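Local atomic coordinates of catechol 1,2-dioxygenase (Pseudomonas putida, PDB entry 2AZQ), a protein that probably catalyses the ferric iron-dependent intradiol cleavage of catechol by dioxygen to cis,cis-muconate, the first step of this branch of the beta-ketoadipate pathway. Residues A[19-24]-A[29-34]; A[62-67]-A[205-210]; A[108-113]-A[299-304]. One frame throughout, in Å; residues are numbered along the deposited sequence.

Interaction 1 (A[19-24]-A[29-34]); sequences AGLDHA and RFKQII. With PCF (1,2-diacyl-sn-glycero-3-phoshocholine), chain C.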
loop_
_atom_site.group_PDB
_atom_site.type_symbol
_atom_site.label_atom_id
_atom_site.label_comp_id
_atom_site.label_asym_id
_atom_site.label_seq_id
_atom_site.Cartn_x
_atom_site.Cartn_y
_atom_site.Cartn_z
ATOM N N ALA A 19 13.707 -4.910 -12.330
ATOM C CA ALA A 19 12.646 -4.397 -13.175
ATOM C C ALA A 19 12.200 -5.444 -14.225
ATOM O O ALA A 19 11.094 -5.362 -14.766
ATOM C CB ALA A 19 13.118 -3.126 -13.841
ATOM N N GLY A 20 13.056 -6.430 -14.495
ATOM C CA GLY A 20 12.726 -7.474 -15.447
ATOM C C GLY A 20 13.393 -7.342 -16.804
ATOM O O GLY A 20 13.060 -8.084 -17.723
ATOM N N LEU A 21 14.337 -6.403 -16.933
ATOM C CA LEU A 21 15.031 -6.173 -18.201
ATOM C C LEU A 21 15.998 -7.329 -18.470
ATOM O O LEU A 21 16.766 -7.347 -19.424
ATOM C CB LEU A 21 15.698 -4.775 -18.181
ATOM C CG LEU A 21 14.585 -3.687 -18.163
ATOM C CD1 LEU A 21 14.919 -2.490 -17.253
ATOM C CD2 LEU A 21 14.286 -3.253 -19.586
ATOM N N ASP A 22 15.884 -8.336 -17.630
ATOM C CA ASP A 22 16.684 -9.528 -17.748
ATOM C C ASP A 22 16.002 -10.570 -18.654
ATOM O O ASP A 22 16.482 -11.682 -18.802
ATOM C CB ASP A 22 16.993 -10.102 -16.336
ATOM C CG ASP A 22 15.765 -10.091 -15.369
ATOM O OD1 ASP A 22 15.337 -9.000 -14.940
ATOM O OD2 ASP A 22 15.232 -11.183 -15.031
ATOM N N HIS A 23 14.881 -10.214 -19.268
ATOM C CA HIS A 23 14.205 -11.152 -20.166
ATOM C C HIS A 23 13.168 -10.552 -21.114
ATOM O O HIS A 23 12.938 -9.353 -21.134
ATOM C CB HIS A 23 13.568 -12.268 -19.381
ATOM C CG HIS A 23 12.654 -11.775 -18.328
ATOM N ND1 HIS A 23 13.059 -11.598 -17.023
ATOM C CD2 HIS A 23 11.387 -11.307 -18.405
ATOM C CE1 HIS A 23 12.076 -11.041 -16.339
ATOM N NE2 HIS A 23 11.051 -10.854 -17.155
ATOM N N ALA A 24 12.530 -11.401 -21.900
ATOM C CA ALA A 24 11.604 -10.901 -22.891
ATOM C C ALA A 24 10.133 -11.042 -22.605
ATOM O O ALA A 24 9.324 -10.780 -23.484
ATOM C CB ALA A 24 11.928 -11.524 -24.244
ATOM N N ARG A 29 6.575 -1.688 -20.415
ATOM C CA ARG A 29 6.099 -0.454 -19.769
ATOM C C ARG A 29 6.336 -0.501 -18.241
ATOM O O ARG A 29 6.992 0.395 -17.709
ATOM C CB ARG A 29 4.613 -0.232 -20.109
ATOM C CG ARG A 29 3.899 0.972 -19.476
ATOM C CD ARG A 29 4.303 2.341 -20.018
ATOM N NE ARG A 29 3.531 3.423 -19.378
ATOM C CZ ARG A 29 3.924 4.697 -19.292
ATOM N NH1 ARG A 29 5.088 5.069 -19.809
ATOM N NH2 ARG A 29 3.194 5.592 -18.632
ATOM N N PHE A 30 5.839 -1.526 -17.538
ATOM C CA PHE A 30 6.087 -1.606 -16.092
ATOM C C PHE A 30 7.545 -1.646 -15.826
ATOM O O PHE A 30 8.016 -1.072 -14.844
ATOM C CB PHE A 30 5.501 -2.853 -15.445
ATOM C CG PHE A 30 4.058 -2.879 -15.494
ATOM C CD1 PHE A 30 3.396 -3.793 -16.304
ATOM C CD2 PHE A 30 3.344 -1.852 -14.898
ATOM C CE1 PHE A 30 2.024 -3.673 -16.543
ATOM C CE2 PHE A 30 1.985 -1.721 -15.128
ATOM C CZ PHE A 30 1.314 -2.630 -15.959
ATOM N N LYS A 31 8.254 -2.373 -16.681
ATOM C CA LYS A 31 9.678 -2.484 -16.517
ATOM C C LYS A 31 10.267 -1.096 -16.425
ATOM O O LYS A 31 11.038 -0.844 -15.519
ATOM C CB LYS A 31 10.310 -3.290 -17.668
ATOM C CG LYS A 31 10.053 -4.805 -17.577
ATOM C CD LYS A 31 10.674 -5.596 -18.732
ATOM C CE LYS A 31 10.413 -7.076 -18.546
ATOM N NZ LYS A 31 10.654 -7.875 -19.752
ATOM N N GLN A 32 9.891 -0.189 -17.331
ATOM C CA GLN A 32 10.419 1.171 -17.292
ATOM C C GLN A 32 9.948 1.912 -16.033
ATOM O O GLN A 32 10.728 2.634 -15.408
ATOM C CB GLN A 32 10.035 1.955 -18.559
ATOM C CG GLN A 32 10.860 1.584 -19.833
ATOM C CD GLN A 32 12.182 2.425 -20.082
ATOM O OE1 GLN A 32 12.133 3.644 -20.358
ATOM N NE2 GLN A 32 13.344 1.758 -20.001
ATOM N N ILE A 33 8.685 1.721 -15.652
ATOM C CA ILE A 33 8.139 2.377 -14.456
ATOM C C ILE A 33 8.782 1.834 -13.137
ATOM O O ILE A 33 9.156 2.617 -12.240
ATOM C CB ILE A 33 6.583 2.238 -14.403
ATOM C CG1 ILE A 33 5.936 2.936 -15.601
ATOM C CG2 ILE A 33 6.061 2.884 -13.175
ATOM C CD1 ILE A 33 4.438 2.632 -15.809
ATOM N N ILE A 34 8.921 0.512 -13.019
ATOM C CA ILE A 34 9.551 -0.067 -11.833
ATOM C C ILE A 34 11.044 0.263 -11.801
ATOM O O ILE A 34 11.612 0.344 -10.728
ATOM C CB ILE A 34 9.425 -1.633 -11.753
ATOM C CG1 ILE A 34 7.967 -2.065 -11.756
ATOM C CG2 ILE A 34 10.054 -2.142 -10.459
ATOM C CD1 ILE A 34 7.217 -1.587 -10.551
HETATM N N PCF C . -7.696 -7.452 -17.589
HETATM P P PCF C . -3.579 -4.979 -17.729
HETATM O O11 PCF C . -2.679 -4.025 -16.782
HETATM O O12 PCF C . -3.653 -4.378 -19.081
HETATM O O13 PCF C . -5.025 -4.878 -17.022
HETATM O O14 PCF C . -3.041 -6.354 -17.622
HETATM C C11 PCF C . -6.219 -5.432 -17.583
HETATM C C12 PCF C . -6.427 -6.876 -17.109
HETATM C C13 PCF C . -8.845 -6.713 -17.043
HETATM C C14 PCF C . -7.756 -7.431 -19.060
HETATM C C15 PCF C . -7.783 -8.847 -17.134
HETATM C C1 PCF C . -2.918 -4.079 -15.366
HETATM C C2 PCF C . -1.776 -3.549 -14.476
HETATM C C3 PCF C . -1.370 -2.105 -14.775
HETATM O O31 PCF C . -2.459 -1.288 -15.256
HETATM O O32 PCF C . -2.867 0.742 -16.116
HETATM C C31 PCF C . -2.073 -0.024 -15.556
HETATM C C32 PCF C . -0.610 0.346 -15.309
HETATM C C33 PCF C . -0.231 0.242 -13.837
HETATM C C34 PCF C . 1.259 0.552 -13.600
HETATM C C35 PCF C . 1.536 1.079 -12.199
HETATM C C36 PCF C . 2.307 2.393 -12.339
HETATM C C37 PCF C . 1.790 3.391 -11.301
HETATM C C38 PCF C . 2.710 4.591 -11.115
HETATM C C39 PCF C . 2.016 5.381 -10.010
HETATM C C40 PCF C . 3.000 6.294 -9.279
HETATM C C41 PCF C . 2.389 6.863 -7.998
HETATM C C42 PCF C . 1.820 5.781 -7.074
HETATM C C43 PCF C . 1.704 6.337 -5.655
HETATM O O21 PCF C . -2.255 -3.750 -13.133
HETATM O O22 PCF C . -1.868 -4.052 -10.985
HETATM C C21 PCF C . -1.385 -3.845 -12.092
HETATM C C22 PCF C . 0.140 -3.750 -12.213
HETATM C C23 PCF C . 0.602 -2.831 -11.063
HETATM C C24 PCF C . 1.933 -3.196 -10.380
HETATM C C25 PCF C . 2.705 -2.001 -9.794
HETATM C C26 PCF C . 1.829 -1.093 -8.913
HETATM C C27 PCF C . 2.598 0.095 -8.322
HETATM C C28 PCF C . 3.042 -0.068 -6.868
HETATM C C29 PCF C . 3.159 1.339 -6.275
HETATM C C30 PCF C . 4.072 1.385 -5.037
HETATM C C44 PCF C . 0.590 5.700 -4.829
HETATM C C45 PCF C . 0.538 6.326 -3.584
HETATM C C46 PCF C . -0.624 6.292 -2.819
#
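Lys31, on the helix 28-49, reaches across to the backbone of residues 19-23, where the chain leaves helix 9-19 and reverses through a type I beta turn, so the contact is the inside of a helix-loop-helix corner. The Lys31 ammonium donates to His23 O, with NZ and O 3.1 Å apart; NZ stands 52° out of the carbonyl plane, above it and not on a lone pair. Glu25 O takes a second bond from NZ, so the charge is held by main-chain carbonyls of the loop. The turn itself is closed by His23 N to Gly20 O at 3.2 Å. Gly20, with phi 103°, is the first residue to abandon helical angles, and a CB there would press on the carbonyl oxygen of Ala19.

The lysine methylenes lie along the backbone carbonyls of Ala19 and Gly20. CG is anti to the carbonyl carbon (chi1 -74°) and the chain is extended beyond it, which carries Lys31 CD to 3.6 Å from Gly20 O. Apolar contacts flank this stem: Leu21 CG meets Lys31 CB at 4.3 Å, while Ala19 CB and Ile34 CB are 4.5 Å apart.

On the opposite flank, Ile33 CG2 lies 3.9 Å from C36 of the bound phospholipid; the edge of the Phe30 ring is turned to that lipid, though its modelled contacts are too close to be trusted. Arg29 bridges to Glu54 of the second subunit.

The His23 ring lies across Gly20 O, which stands 3.3 Å above its plane over the ring centre, and ND1 makes a weak bond to Asp22 OD2.

Interaction 2 (A[62-67]-A[205-210]); sequences LNRLGG and TQECLD. With PCF (1,2-diacyl-sn-glycero-3-phoshocholine), chain B.
Arg64 of helix 52-68 grips Glu207 of helix 204-212 in a two-nitrogen, end-on salt bridge, a helix-to-helix link between the N-terminal helical part and the catalytic part of this intradiol dioxygenase. From CB, which points toward the other helix, CG sets off beside the backbone N (chi1 -56°), CD continues anti, and a bend at chi3 turns NE back to Asp60 OD1 on its own helix, a second salt bridge. Beyond CZ the tip divides: NH1 reaches Glu207 OE1 at 3.1 Å, and NH2 reaches Glu207 OE2 at 2.9 Å. The two planes are 22° apart, but NH1, on the syn side, is 33° out of the carboxylate plane and NH2 lies above it. An alanine here would remove the whole guanidinium and probably leave the carboxylates of Glu207 and Asp60 without their shared cation beside the ester region of the lipid. Deeper in, Leu65 CD1 rests 4.1 Å from Thr205 OG1, whose hydroxyl is hydrogen-bonded to Glu70. Leu62 and Glu207 belong to the phospholipid pocket: Leu62 CD1 packs on an acyl chain, 3.9 Å from C30, and Glu207 OE2 lies 3.8 Å from the ester carbonyl oxygen O22.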
loop_
_atom_site.group_PDB
_atom_site.type_symbol
_atom_site.label_atom_id
_atom_site.label_comp_id
_atom_site.label_asym_id
_atom_site.label_seq_id
_atom_site.Cartn_x
_atom_site.Cartn_y
_atom_site.Cartn_z
ATOM N N LEU A 62 1.670 0.591 5.259
ATOM C CA LEU A 62 1.172 0.247 3.936
ATOM C C LEU A 62 0.274 -0.997 3.950
ATOM O O LEU A 62 -0.592 -1.162 3.083
ATOM C CB LEU A 62 2.353 0.015 3.020
ATOM C CG LEU A 62 2.242 0.505 1.589
ATOM C CD1 LEU A 62 2.243 2.026 1.588
ATOM C CD2 LEU A 62 3.446 -0.013 0.808
ATOM N N ASN A 63 0.494 -1.894 4.908
ATOM C CA ASN A 63 -0.372 -3.053 4.995
ATOM C C ASN A 63 -1.670 -2.631 5.601
ATOM O O ASN A 63 -2.725 -3.079 5.176
ATOM C CB ASN A 63 0.196 -4.168 5.860
ATOM C CG ASN A 63 1.083 -5.090 5.081
ATOM O OD1 ASN A 63 0.848 -5.340 3.892
ATOM N ND2 ASN A 63 2.098 -5.626 5.746
ATOM N N ARG A 64 -1.601 -1.769 6.602
ATOM C CA ARG A 64 -2.818 -1.324 7.247
ATOM C C ARG A 64 -3.620 -0.386 6.339
ATOM O O ARG A 64 -4.863 -0.436 6.355
ATOM C CB ARG A 64 -2.479 -0.701 8.609
ATOM C CG ARG A 64 -1.694 -1.719 9.430
ATOM C CD ARG A 64 -1.283 -1.327 10.834
ATOM N NE ARG A 64 -0.354 -0.211 10.934
ATOM C CZ ARG A 64 -0.709 1.071 10.973
ATOM N NH1 ARG A 64 -1.988 1.422 10.915
ATOM N NH2 ARG A 64 0.222 2.011 11.098
ATOM N N LEU A 65 -2.929 0.432 5.525
ATOM C CA LEU A 65 -3.644 1.334 4.633
ATOM C C LEU A 65 -4.372 0.467 3.655
ATOM O O LEU A 65 -5.497 0.764 3.269
ATOM C CB LEU A 65 -2.724 2.264 3.839
ATOM C CG LEU A 65 -3.664 3.199 3.058
ATOM C CD1 LEU A 65 -4.381 4.111 4.072
ATOM C CD2 LEU A 65 -2.929 4.013 2.020
ATOM N N GLY A 66 -3.719 -0.613 3.251
ATOM C CA GLY A 66 -4.338 -1.533 2.320
ATOM C C GLY A 66 -5.530 -2.256 2.914
ATOM O O GLY A 66 -6.598 -2.289 2.309
ATOM N N GLY A 67 -5.354 -2.834 4.096
ATOM C CA GLY A 67 -6.435 -3.563 4.745
ATOM C C GLY A 67 -7.650 -2.801 5.289
ATOM O O GLY A 67 -8.588 -3.435 5.748
ATOM N N THR A 205 -5.404 6.713 7.245
ATOM C CA THR A 205 -5.326 8.045 6.667
ATOM C C THR A 205 -5.132 9.139 7.731
ATOM O O THR A 205 -4.185 9.930 7.685
ATOM C CB THR A 205 -6.579 8.343 5.862
ATOM O OG1 THR A 205 -6.722 7.343 4.844
ATOM C CG2 THR A 205 -6.503 9.726 5.237
ATOM N N GLN A 206 -6.023 9.172 8.706
ATOM C CA GLN A 206 -5.939 10.166 9.757
ATOM C C GLN A 206 -4.651 10.029 10.573
ATOM O O GLN A 206 -4.060 11.021 10.988
ATOM C CB GLN A 206 -7.162 10.059 10.683
ATOM C CG GLN A 206 -7.215 11.164 11.689
ATOM C CD GLN A 206 -7.194 12.528 11.009
ATOM O OE1 GLN A 206 -6.383 13.393 11.349
ATOM N NE2 GLN A 206 -8.095 12.726 10.040
ATOM N N GLU A 207 -4.186 8.811 10.815
ATOM C CA GLU A 207 -2.979 8.733 11.607
ATOM C C GLU A 207 -1.864 9.397 10.833
ATOM O O GLU A 207 -0.975 9.994 11.447
ATOM C CB GLU A 207 -2.648 7.293 12.045
ATOM C CG GLU A 207 -1.609 6.558 11.284
ATOM C CD GLU A 207 -1.497 5.105 11.759
ATOM O OE1 GLU A 207 -2.524 4.377 11.731
ATOM O OE2 GLU A 207 -0.387 4.677 12.149
ATOM N N CYS A 208 -1.914 9.354 9.500
ATOM C CA CYS A 208 -0.879 10.027 8.733
ATOM C C CYS A 208 -1.055 11.550 8.854
ATOM O O CYS A 208 -0.125 12.268 9.227
ATOM C CB CYS A 208 -0.924 9.629 7.264
ATOM S SG CYS A 208 0.378 10.479 6.336
ATOM N N LEU A 209 -2.248 12.038 8.519
ATOM C CA LEU A 209 -2.549 13.458 8.621
ATOM C C LEU A 209 -2.205 13.992 10.006
ATOM O O LEU A 209 -1.775 15.139 10.157
ATOM C CB LEU A 209 -4.024 13.703 8.345
ATOM C CG LEU A 209 -4.443 13.457 6.911
ATOM C CD1 LEU A 209 -5.905 13.671 6.749
ATOM C CD2 LEU A 209 -3.710 14.415 6.038
ATOM N N ASP A 210 -2.397 13.179 11.033
ATOM C CA ASP A 210 -2.071 13.667 12.361
ATOM C C ASP A 210 -0.627 14.046 12.452
ATOM O O ASP A 210 -0.291 15.051 13.093
ATOM C CB ASP A 210 -2.328 12.638 13.456
ATOM C CG ASP A 210 -3.773 12.444 13.738
ATOM O OD1 ASP A 210 -4.533 13.434 13.725
ATOM O OD2 ASP A 210 -4.139 11.290 14.001
HETATM N N PCF B . 4.139 4.332 19.704
HETATM P P PCF B . 6.023 7.122 16.276
HETATM O O11 PCF B . 6.228 7.139 14.671
HETATM O O12 PCF B . 7.281 7.560 16.924
HETATM O O13 PCF B . 5.793 5.552 16.565
HETATM O O14 PCF B . 4.795 7.892 16.579
HETATM C C11 PCF B . 5.719 4.994 17.880
HETATM C C12 PCF B . 4.273 4.986 18.390
HETATM C C13 PCF B . 4.510 2.911 19.620
HETATM C C14 PCF B . 4.984 4.998 20.708
HETATM C C15 PCF B . 2.736 4.420 20.135
HETATM C C1 PCF B . 5.405 6.260 13.887
HETATM C C2 PCF B . 5.278 6.621 12.394
HETATM C C3 PCF B . 6.615 6.706 11.657
HETATM O O31 PCF B . 7.623 5.818 12.186
HETATM O O32 PCF B . 9.806 5.344 11.991
HETATM C C31 PCF B . 8.813 5.936 11.549
HETATM C C32 PCF B . 8.896 6.922 10.383
HETATM C C33 PCF B . 7.963 6.541 9.240
HETATM C C34 PCF B . 8.001 7.571 8.095
HETATM C C35 PCF B . 7.636 6.966 6.746
HETATM C C36 PCF B . 8.755 7.310 5.762
HETATM C C37 PCF B . 9.028 6.098 4.869
HETATM C C38 PCF B . 9.862 6.438 3.641
HETATM C C39 PCF B . 9.937 5.104 2.904
HETATM C C40 PCF B . 10.224 5.307 1.417
HETATM C C41 PCF B . 10.013 4.015 0.625
HETATM C C42 PCF B . 8.635 3.389 0.859
HETATM C C43 PCF B . 8.305 2.444 -0.296
HETATM O O21 PCF B . 4.387 5.620 11.865
HETATM O O22 PCF B . 2.912 4.968 10.364
HETATM C C21 PCF B . 3.675 5.854 10.730
HETATM C C22 PCF B . 3.733 7.148 9.910
HETATM C C23 PCF B . 3.822 6.712 8.432
HETATM C C24 PCF B . 3.061 7.576 7.411
HETATM C C25 PCF B . 3.675 7.598 6.001
HETATM C C26 PCF B . 3.983 6.191 5.458
HETATM C C27 PCF B . 4.589 6.210 4.049
HETATM C C28 PCF B . 3.614 5.907 2.911
HETATM C C29 PCF B . 4.438 5.326 1.758
HETATM C C30 PCF B . 3.730 5.459 0.398
HETATM C C44 PCF B . 7.381 1.292 0.090
HETATM C C45 PCF B . 7.204 0.465 -1.019
HETATM C C46 PCF B . 6.815 -0.862 -0.862
#

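Interaction 3 (A[108-113]-A[299-304]); sequences PLYVAG and EARSHR. Unlike the reference sequence in segment 299-304: Ala300 (reference Glu).
Tyr110 overlaps the guanidinium of Arg301, in a contact between two loops on the beta-sandwich catalytic domain: residues 108-113, which lead into strand 116-118, and residues 299-304 of the C-terminal tail. The side chains cross at about a right angle, with ring and guanidinium planes 69° apart, so this is no flat stack. CE2 of Tyr110 stands 3.8 Å above the guanidinium plane of Arg301, offset toward its rim, and the phenol oxygen lies over the same face. That placement explains why Tyr110 OH and Arg301 NH2, although 2.9 Å apart, are not hydrogen-bonded: the oxygen sits above the group, where an N-H directed in the plane points past it. Tyr110 CG is anti to the backbone N (chi1 177°), which sends the ring out toward the tail, and a bend at chi3 of Arg301 turns the guanidinium so that one face receives CE2 and OH of Tyr110.

The phenol is instead hydrogen-bonded to Asp153 OD2, and the ring meets Trp155 edge-to-face, so Asp153 and Trp155 of strand 151-155 give the residue its polar and aromatic partners.

A second, looser meeting joins the start of 108-113 to the end of 299-304. Within the tail, a bond from Arg304 N to Ser302 OG would make an ST turn, but it is doubtful because that oxygen is modelled too close to a neighbour. Pro108 is near the metal centre, its side chain about 6 Å from the ferric iron. Of the terminal nitrogens of Arg304, NH2 forms a salt bridge with Glu81, and Trp56 of the second subunit makes a cation-pi contact with the same arginine. Extended from CG to NE, Arg304 lays NH1 3.9 Å from Pro108 CB and 3.5 Å from Pro108 CA.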
loop_
_atom_site.group_PDB
_atom_site.type_symbol
_atom_site.label_atom_id
_atom_site.label_comp_id
_atom_site.label_asym_id
_atom_site.label_seq_id
_atom_site.Cartn_x
_atom_site.Cartn_y
_atom_site.Cartn_z
ATOM N N PRO A 108 -13.289 8.358 -3.265
ATOM C CA PRO A 108 -13.244 6.893 -3.272
ATOM C C PRO A 108 -14.548 6.141 -3.029
ATOM O O PRO A 108 -14.535 4.902 -3.030
ATOM C CB PRO A 108 -12.274 6.615 -2.152
ATOM C CG PRO A 108 -12.840 7.580 -1.091
ATOM C CD PRO A 108 -13.089 8.868 -1.894
ATOM N N LEU A 109 -15.661 6.860 -2.838
ATOM C CA LEU A 109 -16.949 6.244 -2.503
ATOM C C LEU A 109 -18.090 6.112 -3.523
ATOM O O LEU A 109 -19.258 6.140 -3.135
ATOM C CB LEU A 109 -17.487 6.952 -1.269
ATOM C CG LEU A 109 -16.391 7.226 -0.224
ATOM C CD1 LEU A 109 -16.866 8.309 0.732
ATOM C CD2 LEU A 109 -16.005 5.967 0.497
ATOM N N TYR A 110 -17.779 5.952 -4.801
ATOM C CA TYR A 110 -18.818 5.784 -5.816
ATOM C C TYR A 110 -19.258 4.322 -5.845
ATOM O O TYR A 110 -18.484 3.450 -5.465
ATOM C CB TYR A 110 -18.263 6.132 -7.190
ATOM C CG TYR A 110 -19.243 5.920 -8.322
ATOM C CD1 TYR A 110 -20.320 6.793 -8.518
ATOM C CD2 TYR A 110 -19.079 4.856 -9.205
ATOM C CE1 TYR A 110 -21.208 6.613 -9.591
ATOM C CE2 TYR A 110 -19.941 4.655 -10.267
ATOM C CZ TYR A 110 -21.003 5.536 -10.474
ATOM O OH TYR A 110 -21.783 5.392 -11.615
ATOM N N VAL A 111 -20.492 4.063 -6.289
ATOM C CA VAL A 111 -21.048 2.703 -6.415
ATOM C C VAL A 111 -21.901 2.622 -7.694
ATOM O O VAL A 111 -22.898 3.345 -7.851
ATOM C CB VAL A 111 -21.964 2.305 -5.244
ATOM C CG1 VAL A 111 -22.378 0.851 -5.435
ATOM C CG2 VAL A 111 -21.277 2.533 -3.896
ATOM N N ALA A 112 -21.525 1.728 -8.599
ATOM C CA ALA A 112 -22.209 1.593 -9.881
ATOM C C ALA A 112 -23.641 1.090 -9.852
ATOM O O ALA A 112 -24.094 0.510 -8.876
ATOM C CB ALA A 112 -21.383 0.715 -10.793
ATOM N N GLY A 113 -24.348 1.344 -10.947
ATOM C CA GLY A 113 -25.726 0.902 -11.112
ATOM C C GLY A 113 -26.838 1.469 -10.253
ATOM O O GLY A 113 -27.875 0.812 -10.113
ATOM N N GLU A 299 -16.751 10.489 -23.447
ATOM C CA GLU A 299 -17.652 10.060 -22.364
ATOM C C GLU A 299 -17.249 8.658 -22.101
ATOM O O GLU A 299 -17.465 7.805 -22.949
ATOM C CB GLU A 299 -19.141 10.031 -22.733
ATOM C CG GLU A 299 -20.062 9.589 -21.541
ATOM C CD GLU A 299 -20.532 8.079 -21.533
ATOM O OE1 GLU A 299 -21.183 7.634 -20.538
ATOM O OE2 GLU A 299 -20.277 7.342 -22.518
ATOM N N ALA A 300 -16.650 8.386 -20.957
ATOM C CA ALA A 300 -16.275 7.014 -20.722
ATOM C C ALA A 300 -15.777 6.725 -19.332
ATOM O O ALA A 300 -15.417 5.572 -19.034
ATOM C CB ALA A 300 -15.235 6.573 -21.753
ATOM N N ARG A 301 -15.750 7.729 -18.466
ATOM C CA ARG A 301 -15.266 7.449 -17.123
ATOM C C ARG A 301 -13.857 6.845 -17.210
ATOM O O ARG A 301 -13.501 6.159 -18.175
ATOM C CB ARG A 301 -16.161 6.405 -16.443
ATOM C CG ARG A 301 -17.011 6.857 -15.276
ATOM C CD ARG A 301 -17.574 5.608 -14.612
ATOM N NE ARG A 301 -19.029 5.551 -14.604
ATOM C CZ ARG A 301 -19.721 4.469 -14.250
ATOM N NH1 ARG A 301 -19.085 3.355 -13.877
ATOM N NH2 ARG A 301 -21.054 4.499 -14.253
ATOM N N SER A 302 -13.056 7.087 -16.186
ATOM C CA SER A 302 -11.733 6.511 -16.157
ATOM C C SER A 302 -12.012 5.024 -15.964
ATOM O O SER A 302 -13.155 4.631 -15.709
ATOM C CB SER A 302 -10.963 7.039 -14.952
ATOM O OG SER A 302 -11.560 6.574 -13.761
ATOM N N HIS A 303 -10.987 4.193 -16.105
ATOM C CA HIS A 303 -11.186 2.772 -15.862
ATOM C C HIS A 303 -10.963 2.577 -14.369
ATOM O O HIS A 303 -10.810 1.454 -13.897
ATOM C CB HIS A 303 -10.185 1.891 -16.630
ATOM C CG HIS A 303 -10.142 2.151 -18.106
ATOM N ND1 HIS A 303 -11.273 2.421 -18.853
ATOM C CD2 HIS A 303 -9.103 2.156 -18.980
ATOM C CE1 HIS A 303 -10.932 2.586 -20.121
ATOM N NE2 HIS A 303 -9.622 2.431 -20.224
ATOM N N ARG A 304 -10.907 3.677 -13.630
ATOM C CA ARG A 304 -10.732 3.558 -12.204
ATOM C C ARG A 304 -11.724 2.495 -11.694
ATOM O O ARG A 304 -12.896 2.487 -12.083
ATOM C CB ARG A 304 -10.998 4.904 -11.530
ATOM C CG ARG A 304 -10.943 4.848 -10.016
ATOM C CD ARG A 304 -11.042 6.212 -9.348
ATOM N NE ARG A 304 -10.911 6.043 -7.908
ATOM C CZ ARG A 304 -10.820 7.028 -7.029
ATOM N NH1 ARG A 304 -10.701 6.757 -5.734
ATOM N NH2 ARG A 304 -10.847 8.278 -7.439
#

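Overall arrangement
The three contacts do not touch. Interactions 1 and 2 have centres 29 Å apart, and interaction 3 lies 30 Å from interaction 1 and 24 Å from interaction 2, with nearest atoms about 12, 12 and 9 Å apart respectively. Interaction 1 closes before the others open, whereas the segments of interactions 2 and 3 alternate along the chain; interaction 2 alone ties the helical part to the catalytic part. All three adjoin the second subunit. Interactions 1 and 2 meet bound phospholipids, and interaction 2 supplies two residues of the lipid pocket. Its Thr205 side chain is about 13 Å from the bound Fe (III) ion, farther than Pro108 of interaction 3.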